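Local coordinates for lectin-like protein (Entamoeba histolytica HM-1:IMSS-A, PDB 5ZBT) that may bind mannose through its legume-lectin-like domain, as related ERGIC-53-type lectins do, although its own function is not established, at residues Glu53-Ile58 and Ser221-Ser226; Tyr73-Pro78 and Pro204-Gly209; Glu92-Gly97 and Ile126-Val131; Gln163-Gly168 and Met187-Asn192; Asn178-Ile183 and Ile198-Ile203. One frame throughout, in Å; residues are numbered along the deposited sequence.

Interaction 1: residues Glu53-Ile58 and Ser221-Ser226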
# COMPACT_ATOMS: atom_id res chain seq x y z
N GLU A 53 -15.29 -4.88 -11.88
CA GLU A 53 -14.87 -4.56 -13.24
C GLU A 53 -13.84 -3.42 -13.26
O GLU A 53 -12.81 -3.52 -13.94
CB GLU A 53 -16.08 -4.19 -14.10
CG GLU A 53 -15.94 -4.63 -15.56
CD GLU A 53 -16.87 -3.89 -16.50
OE1 GLU A 53 -17.73 -3.13 -16.02
OE2 GLU A 53 -16.74 -4.07 -17.73
N ASN A 54 -14.09 -2.35 -12.51
CA ASN A 54 -13.25 -1.16 -12.57
C ASN A 54 -12.27 -0.99 -11.40
O ASN A 54 -11.52 -0.01 -11.38
CB ASN A 54 -14.12 0.10 -12.65
CG ASN A 54 -15.10 0.05 -13.81
OD1 ASN A 54 -14.78 -0.47 -14.88
ND2 ASN A 54 -16.31 0.59 -13.60
N TYR A 55 -12.26 -1.90 -10.42
CA TYR A 55 -11.41 -1.72 -9.24
C TYR A 55 -11.42 -3.00 -8.42
O TYR A 55 -12.29 -3.86 -8.59
CB TYR A 55 -11.88 -0.52 -8.38
CG TYR A 55 -13.33 -0.62 -7.95
CD1 TYR A 55 -13.68 -1.29 -6.78
CD2 TYR A 55 -14.34 -0.09 -8.73
CE1 TYR A 55 -15.01 -1.39 -6.39
CE2 TYR A 55 -15.69 -0.20 -8.36
CZ TYR A 55 -16.01 -0.85 -7.19
OH TYR A 55 -17.33 -0.95 -6.81
N VAL A 56 -10.42 -3.12 -7.55
CA VAL A 56 -10.39 -4.15 -6.52
C VAL A 56 -10.83 -3.50 -5.22
O VAL A 56 -10.21 -2.54 -4.74
CB VAL A 56 -8.99 -4.78 -6.39
CG1 VAL A 56 -8.99 -5.89 -5.33
CG2 VAL A 56 -8.50 -5.31 -7.75
N GLN A 57 -11.93 -3.99 -4.65
CA GLN A 57 -12.37 -3.53 -3.34
C GLN A 57 -11.49 -4.18 -2.28
O GLN A 57 -11.35 -5.40 -2.25
CB GLN A 57 -13.83 -3.89 -3.09
CG GLN A 57 -14.31 -3.59 -1.67
CD GLN A 57 -15.70 -4.19 -1.38
OE1 GLN A 57 -16.71 -3.69 -1.87
NE2 GLN A 57 -15.73 -5.29 -0.61
N ILE A 58 -10.87 -3.35 -1.44
CA ILE A 58 -10.15 -3.85 -0.28
C ILE A 58 -11.07 -3.95 0.94
O ILE A 58 -11.17 -5.01 1.55
CB ILE A 58 -8.91 -2.96 -0.01
CG1 ILE A 58 -8.15 -2.71 -1.31
CG2 ILE A 58 -7.93 -3.64 1.00
CD1 ILE A 58 -7.54 -3.99 -1.87
N SER A 221 -14.82 3.37 2.32
CA SER A 221 -14.54 2.16 1.54
C SER A 221 -13.22 2.33 0.79
O SER A 221 -13.05 3.31 0.04
CB SER A 221 -15.68 1.85 0.57
OG SER A 221 -15.39 0.69 -0.19
N TYR A 222 -12.30 1.38 0.98
CA TYR A 222 -10.98 1.42 0.36
C TYR A 222 -10.96 0.51 -0.86
O TYR A 222 -11.40 -0.64 -0.79
CB TYR A 222 -9.88 1.01 1.35
CG TYR A 222 -9.57 2.12 2.34
CD1 TYR A 222 -8.78 3.21 1.97
CD2 TYR A 222 -10.09 2.09 3.63
CE1 TYR A 222 -8.51 4.24 2.87
CE2 TYR A 222 -9.82 3.11 4.54
CZ TYR A 222 -9.04 4.17 4.15
OH TYR A 222 -8.80 5.16 5.05
N ARG A 223 -10.52 1.06 -1.99
CA ARG A 223 -10.51 0.30 -3.23
C ARG A 223 -9.34 0.77 -4.06
O ARG A 223 -8.83 1.88 -3.88
CB ARG A 223 -11.86 0.43 -3.97
CG ARG A 223 -13.03 0.55 -2.97
CD ARG A 223 -14.32 0.99 -3.48
NE ARG A 223 -14.22 2.19 -4.28
CZ ARG A 223 -15.14 2.51 -5.17
NH1 ARG A 223 -16.19 1.70 -5.29
NH2 ARG A 223 -15.04 3.60 -5.92
N VAL A 224 -8.89 -0.10 -4.96
CA VAL A 224 -7.67 0.11 -5.72
C VAL A 224 -7.99 -0.04 -7.21
O VAL A 224 -8.55 -1.07 -7.62
CB VAL A 224 -6.56 -0.86 -5.27
CG1 VAL A 224 -5.45 -0.94 -6.29
CG2 VAL A 224 -6.02 -0.42 -3.93
N GLN A 225 -7.66 0.98 -8.00
CA GLN A 225 -7.94 0.93 -9.43
C GLN A 225 -6.94 0.08 -10.19
O GLN A 225 -7.32 -0.64 -11.11
CB GLN A 225 -7.93 2.34 -10.01
CG GLN A 225 -9.14 3.13 -9.67
CD GLN A 225 -9.82 3.66 -10.90
OE1 GLN A 225 -9.37 4.66 -11.48
NE2 GLN A 225 -10.90 2.99 -11.32
N SER A 226 -5.66 0.17 -9.84
CA SER A 226 -4.62 -0.52 -10.59
C SER A 226 -3.32 -0.50 -9.81
O SER A 226 -3.12 0.35 -8.93
CB SER A 226 -4.39 0.10 -11.97
OG SER A 226 -4.00 1.45 -11.82
O HOH W 1 -16.68 -1.22 -2.62
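Arg223 reaches out of its strand and lays its guanidinium over the ring of Tyr55, a worked example of how one long side chain can bridge two neighbouring strands of a sheet, reaching back over the residue that leads into the first. Its CB sits 3.5 Å from Val56 O and also borders Tyr55 CD1. CG then rests beside Gln57 CA, and CD touches Tyr55 CE1 at 3.8 Å. With CG anti to the carbonyl carbon and the chain bent at chi3 (-49°), the tip folds over the ring: CZ stands 4.1 Å from the ring centroid, only 12° off its normal, a cation-pi contact in which the two planes lie 40° apart. That tilt brings NH1 closest, 3.2 Å from Tyr55 CZ, while NH2 hydrogen-bonds Asn87 OD1 of the adjoining strand 80-90.

Alongside this stack, the backbones pair antiparallel. Val56 N donates to Val224 O and Val224 N returns the bond to Val56 O, both at 2.8 Å, and Ile58 N binds Tyr222 O. Ile58 CG1 meets Val224 CG2 at 4.1 Å, on the side lined by Met69. A water links Gln57 OE1 to Ser221 OG, weakly at the serine, while Gln57 NE2 donates to Pro48 O. The contact thus combines an apolar face with one where a probably positive group is steadied by aromatic electrons and an amide oxygen.

Interaction 2: residues Tyr73-Pro78 and Pro204-Gly209; sequences YKVDLP and PPFYLG
Val75 and Phe206 form a single antiparallel bridge, a hydrogen-bonded pair that fastens the loop after strand 66-71 to the entry of strand 207-213 in the legume-lectin beta sandwich. Val75 N gives a straight bond of 2.8 Å to Phe206 O, and Phe206 N answers to Val75 O. Two rings then receive aliphatic groups on their faces. Val75 CG2, placed between its backbone N and carbonyl carbon, lies over the Phe206 ring, 3.7 Å from the centroid and shifted toward the rim; Leu77 CD1 adds a contact at Phe206 CZ, its side chain crossing at about a right angle. Lys74 likewise runs across Tyr207 nearly perpendicularly, its CB centred over the ring at 3.9 Å from the centroid. The lysine continues past Pro205, CE standing 3.3 Å from Pro205 O, and its NZ bonds Glu104 O. Pro205 and Asp76 lie side by side at the outer end. Past the bridge, a water spans the backbones, donating to Tyr73 O and accepting from Leu208 N at 2.9 Å.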
# COMPACT_ATOMS: atom_id res chain seq x y z
N TYR A 73 3.92 -14.67 -4.86
CA TYR A 73 5.29 -14.96 -5.28
C TYR A 73 6.25 -13.90 -4.77
O TYR A 73 6.09 -12.71 -5.06
CB TYR A 73 5.33 -15.10 -6.81
CG TYR A 73 4.33 -16.14 -7.26
CD1 TYR A 73 4.46 -17.46 -6.83
CD2 TYR A 73 3.23 -15.81 -8.04
CE1 TYR A 73 3.53 -18.44 -7.19
CE2 TYR A 73 2.29 -16.78 -8.41
CZ TYR A 73 2.45 -18.10 -7.98
OH TYR A 73 1.54 -19.09 -8.33
N LYS A 74 7.25 -14.34 -4.01
CA LYS A 74 8.31 -13.46 -3.54
C LYS A 74 9.17 -13.00 -4.71
O LYS A 74 9.60 -13.83 -5.54
CB LYS A 74 9.14 -14.18 -2.49
CG LYS A 74 10.35 -13.41 -2.01
CD LYS A 74 11.07 -14.15 -0.88
CE LYS A 74 10.95 -13.37 0.43
NZ LYS A 74 11.18 -14.23 1.62
N VAL A 75 9.45 -11.69 -4.78
CA VAL A 75 10.16 -11.11 -5.92
C VAL A 75 11.55 -10.64 -5.50
O VAL A 75 11.78 -10.21 -4.36
CB VAL A 75 9.37 -9.94 -6.55
CG1 VAL A 75 8.11 -10.45 -7.20
CG2 VAL A 75 9.05 -8.85 -5.52
N ASP A 76 12.48 -10.71 -6.44
CA ASP A 76 13.85 -10.21 -6.29
C ASP A 76 14.04 -9.14 -7.36
O ASP A 76 14.42 -9.46 -8.49
CB ASP A 76 14.86 -11.34 -6.44
CG ASP A 76 16.26 -10.94 -5.99
OD1 ASP A 76 16.50 -9.74 -5.75
OD2 ASP A 76 17.11 -11.85 -5.85
N LEU A 77 13.80 -7.87 -7.00
CA LEU A 77 13.65 -6.94 -8.12
C LEU A 77 14.90 -6.09 -8.31
O LEU A 77 15.63 -5.82 -7.35
CB LEU A 77 12.46 -6.01 -7.89
CG LEU A 77 11.08 -6.66 -7.88
CD1 LEU A 77 10.03 -5.60 -7.70
CD2 LEU A 77 10.86 -7.44 -9.17
N PRO A 78 15.17 -5.66 -9.53
CA PRO A 78 16.11 -4.55 -9.73
C PRO A 78 15.45 -3.25 -9.32
O PRO A 78 14.34 -3.27 -8.79
CB PRO A 78 16.39 -4.59 -11.23
CG PRO A 78 15.08 -5.05 -11.79
CD PRO A 78 14.51 -6.04 -10.80
N PRO A 204 15.40 -6.57 0.91
CA PRO A 204 15.64 -7.94 0.43
C PRO A 204 14.48 -8.42 -0.41
O PRO A 204 13.45 -7.73 -0.49
CB PRO A 204 15.77 -8.75 1.74
CG PRO A 204 15.86 -7.74 2.84
CD PRO A 204 15.13 -6.53 2.35
N PRO A 205 14.58 -9.59 -1.05
CA PRO A 205 13.40 -10.16 -1.74
C PRO A 205 12.15 -10.10 -0.86
O PRO A 205 12.21 -10.29 0.35
CB PRO A 205 13.83 -11.60 -2.02
CG PRO A 205 15.34 -11.54 -2.13
CD PRO A 205 15.79 -10.43 -1.22
N PHE A 206 11.00 -9.81 -1.48
CA PHE A 206 9.81 -9.53 -0.69
C PHE A 206 8.54 -10.04 -1.36
O PHE A 206 8.47 -10.23 -2.58
CB PHE A 206 9.67 -8.02 -0.41
CG PHE A 206 9.50 -7.17 -1.65
CD1 PHE A 206 10.60 -6.59 -2.28
CD2 PHE A 206 8.24 -6.96 -2.20
CE1 PHE A 206 10.45 -5.80 -3.42
CE2 PHE A 206 8.09 -6.17 -3.34
CZ PHE A 206 9.19 -5.59 -3.94
N TYR A 207 7.52 -10.24 -0.54
CA TYR A 207 6.15 -10.33 -1.00
C TYR A 207 5.49 -8.96 -0.94
O TYR A 207 5.64 -8.23 0.05
CB TYR A 207 5.34 -11.29 -0.14
CG TYR A 207 5.81 -12.73 -0.07
CD1 TYR A 207 5.32 -13.68 -0.97
CD2 TYR A 207 6.69 -13.15 0.92
CE1 TYR A 207 5.72 -15.00 -0.90
CE2 TYR A 207 7.09 -14.46 1.00
CZ TYR A 207 6.60 -15.39 0.09
OH TYR A 207 6.99 -16.70 0.17
N LEU A 208 4.74 -8.62 -1.98
CA LEU A 208 4.02 -7.36 -2.02
C LEU A 208 2.62 -7.56 -1.44
O LEU A 208 1.86 -8.41 -1.92
CB LEU A 208 3.94 -6.82 -3.45
CG LEU A 208 3.25 -5.46 -3.54
CD1 LEU A 208 4.08 -4.41 -2.78
CD2 LEU A 208 3.05 -5.05 -4.96
N GLY A 209 2.28 -6.78 -0.42
CA GLY A 209 0.97 -6.84 0.18
C GLY A 209 0.24 -5.51 0.10
O GLY A 209 0.86 -4.44 0.03
O HOH W 2 4.29 -10.56 -4.14
O HOH W 3 13.62 -12.09 1.83

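Interaction 3: residues Glu92-Gly97 and Ile126-Val131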
# COMPACT_ATOMS: atom_id res chain seq x y z
N GLU A 92 -18.46 11.09 4.43
CA GLU A 92 -18.07 12.27 5.19
C GLU A 92 -16.55 12.26 5.30
O GLU A 92 -15.87 12.27 4.28
CB GLU A 92 -18.80 12.32 6.52
N LYS A 93 -16.01 12.25 6.51
CA LYS A 93 -14.57 12.16 6.71
C LYS A 93 -14.15 10.69 6.68
O LYS A 93 -14.80 9.84 7.30
CB LYS A 93 -14.18 12.80 8.04
CG LYS A 93 -12.69 13.06 8.16
CD LYS A 93 -12.14 12.72 9.55
CE LYS A 93 -10.66 13.04 9.64
NZ LYS A 93 -10.34 14.35 8.96
N CYS A 94 -13.08 10.38 5.96
CA CYS A 94 -12.60 9.01 5.91
C CYS A 94 -12.01 8.60 7.25
O CYS A 94 -11.35 9.39 7.93
CB CYS A 94 -11.54 8.83 4.82
SG CYS A 94 -11.97 9.57 3.25
N GLY A 95 -12.26 7.34 7.63
CA GLY A 95 -11.58 6.72 8.74
C GLY A 95 -10.59 5.68 8.23
O GLY A 95 -10.50 5.41 7.03
N GLY A 96 -9.83 5.11 9.17
CA GLY A 96 -8.87 4.05 8.90
C GLY A 96 -7.72 4.49 8.01
O GLY A 96 -7.31 5.66 7.99
N GLY A 97 -7.18 3.52 7.28
CA GLY A 97 -6.10 3.79 6.36
C GLY A 97 -5.75 2.55 5.56
O GLY A 97 -6.37 1.50 5.70
N ILE A 126 -1.00 5.05 4.44
CA ILE A 126 -1.76 6.28 4.26
C ILE A 126 -2.84 6.28 5.34
O ILE A 126 -3.70 5.39 5.35
CB ILE A 126 -2.39 6.38 2.87
CG1 ILE A 126 -1.35 6.16 1.76
CG2 ILE A 126 -3.09 7.74 2.70
CD1 ILE A 126 -1.94 6.22 0.34
N ASN A 127 -2.78 7.24 6.25
CA ASN A 127 -3.67 7.25 7.40
C ASN A 127 -4.59 8.46 7.36
O ASN A 127 -4.12 9.60 7.26
CB ASN A 127 -2.88 7.24 8.70
CG ASN A 127 -3.78 7.35 9.90
OD1 ASN A 127 -4.48 6.41 10.23
ND2 ASN A 127 -3.79 8.51 10.54
N PHE A 128 -5.91 8.21 7.43
CA PHE A 128 -6.93 9.26 7.57
C PHE A 128 -7.50 9.37 8.98
O PHE A 128 -8.05 10.42 9.33
CB PHE A 128 -8.11 9.00 6.61
CG PHE A 128 -7.76 9.07 5.15
CD1 PHE A 128 -7.23 7.95 4.50
CD2 PHE A 128 -7.97 10.23 4.42
CE1 PHE A 128 -6.90 8.00 3.15
CE2 PHE A 128 -7.66 10.29 3.07
CZ PHE A 128 -7.12 9.18 2.43
N GLU A 129 -7.39 8.31 9.79
CA GLU A 129 -7.99 8.26 11.12
C GLU A 129 -7.32 9.27 12.05
O GLU A 129 -6.09 9.25 12.23
CB GLU A 129 -7.86 6.85 11.69
CG GLU A 129 -8.59 6.61 13.00
CD GLU A 129 -10.01 6.12 12.82
OE1 GLU A 129 -10.64 5.73 13.82
OE2 GLU A 129 -10.51 6.11 11.67
N ASP A 130 -8.12 10.17 12.62
CA ASP A 130 -7.75 11.12 13.66
C ASP A 130 -6.88 12.28 13.19
O ASP A 130 -6.38 13.04 14.03
CB ASP A 130 -7.05 10.44 14.85
CG ASP A 130 -7.92 9.40 15.53
OD1 ASP A 130 -9.18 9.51 15.47
OD2 ASP A 130 -7.34 8.46 16.12
N VAL A 131 -6.70 12.47 11.89
CA VAL A 131 -5.97 13.64 11.40
C VAL A 131 -6.84 14.37 10.40
O VAL A 131 -7.69 13.79 9.72
CB VAL A 131 -4.61 13.28 10.78
CG1 VAL A 131 -3.58 13.09 11.85
CG2 VAL A 131 -4.72 12.02 9.90
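A type II turn, Phe128 to Val131, ends strand 122-127 and is clasped by the glycine-rich loop that leads into strand 97-103, with Gly96 and Glu129 at the centre. Gly96 O takes two N-H groups: Phe128 N at 3.0 Å, nearly along the C=O axis, and Glu129 N at 3.2 Å, in plane on a lone pair. The grip is returned when Gly96 N donates to Glu129 OE2, 2.8 Å away on the anti side, tilted out of the carboxylate plane; chi2 of 91° bends the glutamate back over the loop, and its OE1 is held by Gly216 N. Lys93 stretches past the turn to place NZ 2.8 Å from Val131 O. Inside, Cys94, disulfide-bonded to Cys90, presses CB to Phe128 CG at 3.8 Å and hangs SG over one ring face, a sulfur-aromatic contact. Asn127, just before the turn, donates from ND2 to Glu129 O at 2.9 Å. Asp130, with positive phi (73°), takes the third position of what is a textbook type II reversal at the end of a beta-sandwich strand.

Interaction 4: residues Gln163-Gly168 and Met187-Asn192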
# COMPACT_ATOMS: atom_id res chain seq x y z
N GLN A 163 -7.85 11.27 -1.17
CA GLN A 163 -9.06 10.61 -1.66
C GLN A 163 -10.02 11.55 -2.37
O GLN A 163 -10.88 11.07 -3.11
CB GLN A 163 -9.81 9.86 -0.54
CG GLN A 163 -10.63 10.71 0.39
CD GLN A 163 -12.02 11.03 -0.14
OE1 GLN A 163 -12.44 12.18 -0.07
NE2 GLN A 163 -12.72 10.03 -0.67
N LYS A 164 -9.87 12.87 -2.16
CA LYS A 164 -10.71 13.86 -2.83
C LYS A 164 -10.37 14.06 -4.30
O LYS A 164 -11.10 14.78 -4.99
CB LYS A 164 -10.60 15.21 -2.10
CG LYS A 164 -11.45 15.31 -0.83
CD LYS A 164 -10.89 16.36 0.12
CE LYS A 164 -11.90 16.77 1.20
NZ LYS A 164 -12.26 15.66 2.13
N ASP A 165 -9.27 13.47 -4.78
CA ASP A 165 -8.95 13.47 -6.20
C ASP A 165 -9.90 12.51 -6.91
O ASP A 165 -9.77 11.29 -6.79
CB ASP A 165 -7.49 13.07 -6.40
CG ASP A 165 -7.05 13.06 -7.87
OD1 ASP A 165 -7.88 13.21 -8.79
OD2 ASP A 165 -5.84 12.91 -8.11
N LYS A 166 -10.85 13.05 -7.67
CA LYS A 166 -11.87 12.23 -8.32
C LYS A 166 -11.31 11.29 -9.38
O LYS A 166 -11.96 10.29 -9.71
CB LYS A 166 -12.95 13.12 -8.93
CG LYS A 166 -13.73 13.91 -7.91
CD LYS A 166 -13.59 15.41 -8.11
CE LYS A 166 -14.85 16.14 -7.65
NZ LYS A 166 -15.42 15.52 -6.41
N ASP A 167 -10.13 11.58 -9.92
CA ASP A 167 -9.50 10.69 -10.89
C ASP A 167 -8.68 9.58 -10.25
O ASP A 167 -8.19 8.71 -10.96
CB ASP A 167 -8.59 11.48 -11.82
CG ASP A 167 -9.32 12.59 -12.50
OD1 ASP A 167 -10.31 12.31 -13.21
OD2 ASP A 167 -8.91 13.75 -12.29
N GLY A 168 -8.49 9.60 -8.93
CA GLY A 168 -7.70 8.57 -8.30
C GLY A 168 -6.25 8.96 -8.10
O GLY A 168 -5.46 8.99 -9.06
N MET A 187 0.85 11.23 -6.41
CA MET A 187 0.31 12.06 -7.47
C MET A 187 -1.14 12.39 -7.14
O MET A 187 -2.00 11.50 -7.14
CB MET A 187 0.42 11.37 -8.83
CG MET A 187 0.18 12.31 -10.03
SD MET A 187 -1.55 12.86 -10.22
CE MET A 187 -2.38 11.28 -10.37
N VAL A 188 -1.42 13.66 -6.88
CA VAL A 188 -2.76 14.12 -6.53
C VAL A 188 -3.11 15.28 -7.44
O VAL A 188 -2.35 16.26 -7.52
CB VAL A 188 -2.85 14.55 -5.05
CG1 VAL A 188 -4.27 14.99 -4.72
CG2 VAL A 188 -2.41 13.42 -4.14
N ASN A 189 -4.25 15.19 -8.12
CA ASN A 189 -4.75 16.27 -8.98
C ASN A 189 -3.68 16.75 -9.96
O ASN A 189 -3.34 17.93 -10.03
CB ASN A 189 -5.28 17.42 -8.14
CG ASN A 189 -6.57 17.07 -7.45
OD1 ASN A 189 -7.46 16.47 -8.07
ND2 ASN A 189 -6.68 17.40 -6.17
N HIS A 190 -3.11 15.79 -10.70
CA HIS A 190 -2.14 15.98 -11.78
C HIS A 190 -0.78 16.49 -11.32
O HIS A 190 0.05 16.83 -12.18
CB HIS A 190 -2.69 16.92 -12.86
CG HIS A 190 -3.96 16.42 -13.48
ND1 HIS A 190 -3.98 15.43 -14.44
CD2 HIS A 190 -5.25 16.77 -13.27
CE1 HIS A 190 -5.23 15.19 -14.79
NE2 HIS A 190 -6.02 15.98 -14.10
N ILE A 191 -0.49 16.50 -10.02
CA ILE A 191 0.75 17.05 -9.50
C ILE A 191 1.48 15.98 -8.70
O ILE A 191 0.90 15.39 -7.78
CB ILE A 191 0.50 18.29 -8.62
CG1 ILE A 191 -0.34 19.32 -9.38
CG2 ILE A 191 1.82 18.91 -8.15
CD1 ILE A 191 -0.66 20.55 -8.54
N ASN A 192 2.74 15.73 -9.05
CA ASN A 192 3.55 14.76 -8.33
C ASN A 192 4.11 15.43 -7.09
O ASN A 192 4.81 16.44 -7.19
CB ASN A 192 4.66 14.21 -9.21
CG ASN A 192 5.28 12.95 -8.64
OD1 ASN A 192 4.58 11.97 -8.37
ND2 ASN A 192 6.59 12.96 -8.47
O HOH W 4 -4.91 13.68 -10.90
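Asp165 and the backbone of Asn189 make the firm core of this contact, where a loop carboxylate receives the tip of a hairpin. Asn189 N donates to Asp165 OD2 at 2.8 Å in an almost straight line (172°), approaching well above the carboxylate plane. CG is anti to the backbone N, which carries the carboxylate across to the hairpin while OD1 turns back to accept from Asp167 N at 3.0 Å, closing an Asx turn. Both oxygens are therefore tied, and the rotation of the group is largely fixed. Asp165 CB also packs on Val188 CG1 at 4.1 Å.

The outer side is looser. Asp167 OD2 stays 4.1 Å from His190 NE2, their planes 56° apart, and a water bridges Asp165 OD2 to His190 N while lying above the centre of the imidazole. A type I' turn, Val188 to Ile191, joins strands 181-188 and 191-198 into a hairpin; Val188 also leans on Asn161, and Met187 packs against Val170 and Arg172 of strand 170-176.

Interaction 5: residues Asn178-Ile183 and Ile198-Ile203; sequences NEKKLI and IEDIDI
Leu182 is the bump, and Ile198, Ile201 and Ile203 form the hollow that takes it, beside a G1 beta bulge at Lys180-Lys181 where strand 181-188 of the lectin sandwich begins. With CG swung opposite the backbone N (chi1 177°), Leu182 spreads its branches into different corners: CD2 lies alongside Ile198 CD1 at 4.0 Å, both side chains pointing the same way, while CD1 meets Ile203 CD1 at about a right angle. Its root is seated too, with CB 3.7 Å from Ile201 CG2. Ile173 and Tyr175 of the neighbouring strand add further packing on the leucine, and the isoleucines reach on toward strands of the second sheet, so Leu182 lies in the sandwich interior.

The backbone holds this fit in place. Leu182 N bonds Ile198 O at 2.9 Å and Ile198 N bonds Leu182 O at 2.8 Å; Ile201 N donates to Lys180 O, extending the pairing by one bond. On the other side of the strand Lys181 CG touches Glu199 OE1 at 3.4 Å; the charged ends stay beyond salt-bridge distance. Lys180 also leans toward Asp202, but the modelled contact between their charged ends is doubtfully short. At the rim a water donates to Glu179 OE2 at 2.9 Å and to Glu199 OE1 at 3.3 Å.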
# COMPACT_ATOMS: atom_id res chain seq x y z
N ASN A 178 21.19 0.15 -6.18
CA ASN A 178 22.58 0.52 -5.94
C ASN A 178 22.70 1.63 -4.90
O ASN A 178 23.58 1.59 -4.03
CB ASN A 178 23.25 0.94 -7.25
CG ASN A 178 23.60 -0.25 -8.12
OD1 ASN A 178 23.35 -1.41 -7.76
ND2 ASN A 178 24.19 0.03 -9.28
N GLU A 179 21.83 2.63 -4.97
CA GLU A 179 21.90 3.73 -4.02
C GLU A 179 21.29 3.40 -2.68
O GLU A 179 21.45 4.19 -1.74
CB GLU A 179 21.22 4.97 -4.59
CG GLU A 179 21.66 5.29 -5.99
CD GLU A 179 21.40 6.74 -6.35
OE1 GLU A 179 21.19 7.02 -7.56
OE2 GLU A 179 21.38 7.60 -5.43
N LYS A 180 20.58 2.28 -2.56
CA LYS A 180 19.86 1.92 -1.34
C LYS A 180 18.96 3.07 -0.89
O LYS A 180 18.91 3.45 0.28
CB LYS A 180 20.83 1.50 -0.23
CG LYS A 180 21.59 0.22 -0.58
CD LYS A 180 22.21 -0.42 0.65
CE LYS A 180 22.99 -1.67 0.28
NZ LYS A 180 22.08 -2.78 -0.13
N LYS A 181 18.23 3.63 -1.86
CA LYS A 181 17.40 4.81 -1.65
C LYS A 181 15.96 4.47 -1.97
O LYS A 181 15.65 4.01 -3.07
CB LYS A 181 17.88 5.97 -2.51
CG LYS A 181 17.52 7.31 -1.95
CD LYS A 181 17.32 8.31 -3.05
CE LYS A 181 18.46 9.28 -3.19
NZ LYS A 181 18.01 10.46 -4.02
N LEU A 182 15.08 4.70 -1.00
CA LEU A 182 13.64 4.55 -1.19
C LEU A 182 13.00 5.93 -1.24
O LEU A 182 13.31 6.80 -0.43
CB LEU A 182 13.03 3.72 -0.06
CG LEU A 182 11.52 3.54 -0.11
CD1 LEU A 182 11.18 2.47 -1.11
CD2 LEU A 182 10.99 3.19 1.27
N ILE A 183 12.12 6.14 -2.22
CA ILE A 183 11.45 7.41 -2.41
C ILE A 183 9.96 7.15 -2.51
O ILE A 183 9.53 6.29 -3.29
CB ILE A 183 11.97 8.15 -3.67
CG1 ILE A 183 13.48 8.35 -3.57
CG2 ILE A 183 11.27 9.49 -3.84
CD1 ILE A 183 14.07 9.15 -4.70
N ILE A 198 14.28 7.94 1.95
CA ILE A 198 15.06 7.21 2.94
C ILE A 198 16.35 6.77 2.29
O ILE A 198 16.34 6.00 1.31
CB ILE A 198 14.31 5.99 3.50
CG1 ILE A 198 12.90 6.38 3.95
CG2 ILE A 198 15.08 5.38 4.67
CD1 ILE A 198 12.13 5.22 4.47
N GLU A 199 17.47 7.22 2.84
CA GLU A 199 18.77 6.76 2.37
C GLU A 199 19.20 5.50 3.12
O GLU A 199 18.71 5.18 4.20
CB GLU A 199 19.81 7.86 2.52
CG GLU A 199 19.31 9.21 2.11
CD GLU A 199 19.47 9.47 0.63
OE1 GLU A 199 20.07 8.62 -0.07
OE2 GLU A 199 19.00 10.54 0.16
N ASP A 200 20.13 4.77 2.50
CA ASP A 200 20.76 3.60 3.11
C ASP A 200 19.74 2.63 3.73
O ASP A 200 19.87 2.15 4.85
CB ASP A 200 21.81 4.03 4.15
CG ASP A 200 22.71 2.89 4.58
OD1 ASP A 200 23.31 2.24 3.69
OD2 ASP A 200 22.81 2.64 5.80
N ILE A 201 18.70 2.32 2.96
CA ILE A 201 17.66 1.39 3.37
C ILE A 201 17.71 0.19 2.43
O ILE A 201 17.81 0.36 1.21
CB ILE A 201 16.27 2.04 3.38
CG1 ILE A 201 15.18 1.04 3.75
CG2 ILE A 201 15.95 2.71 2.05
CD1 ILE A 201 13.82 1.72 3.93
N ASP A 202 17.70 -1.00 3.00
CA ASP A 202 17.83 -2.24 2.26
C ASP A 202 16.46 -2.86 2.06
O ASP A 202 15.63 -2.84 2.96
CB ASP A 202 18.73 -3.20 3.02
CG ASP A 202 20.10 -3.33 2.40
OD1 ASP A 202 20.96 -3.97 3.03
OD2 ASP A 202 20.29 -2.80 1.28
N ILE A 203 16.24 -3.42 0.87
CA ILE A 203 15.02 -4.17 0.59
C ILE A 203 15.41 -5.55 0.06
O ILE A 203 15.72 -5.70 -1.13
CB ILE A 203 14.10 -3.44 -0.41
CG1 ILE A 203 13.78 -2.03 0.11
CG2 ILE A 203 12.83 -4.23 -0.62
CD1 ILE A 203 12.89 -1.24 -0.80
O HOH W 5 22.00 8.37 -2.72

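In the fold
Followed from the N terminus, the chain opens interaction 1 first and closes it last, so all the others nest within the 162 residues between its segments. Interaction 2 begins next and encloses interactions 3, 4 and 5. Interaction 3 is a short local closure, complete before interaction 4 opens. Interactions 4 and 5 cross: their segments alternate in sequence, and they sit at opposite ends of the hairpin of strands 181-188 and 191-198, centres about 26 Å apart. Interactions 1, 4 and 5 reach one sheet, interactions 2 and 3 the other. Among the touches between them, Tyr222 of interaction 1 probably hydrogen-bonds Gly95 of interaction 3, and Gln163 of interaction 4 packs on Cys94 and Phe128.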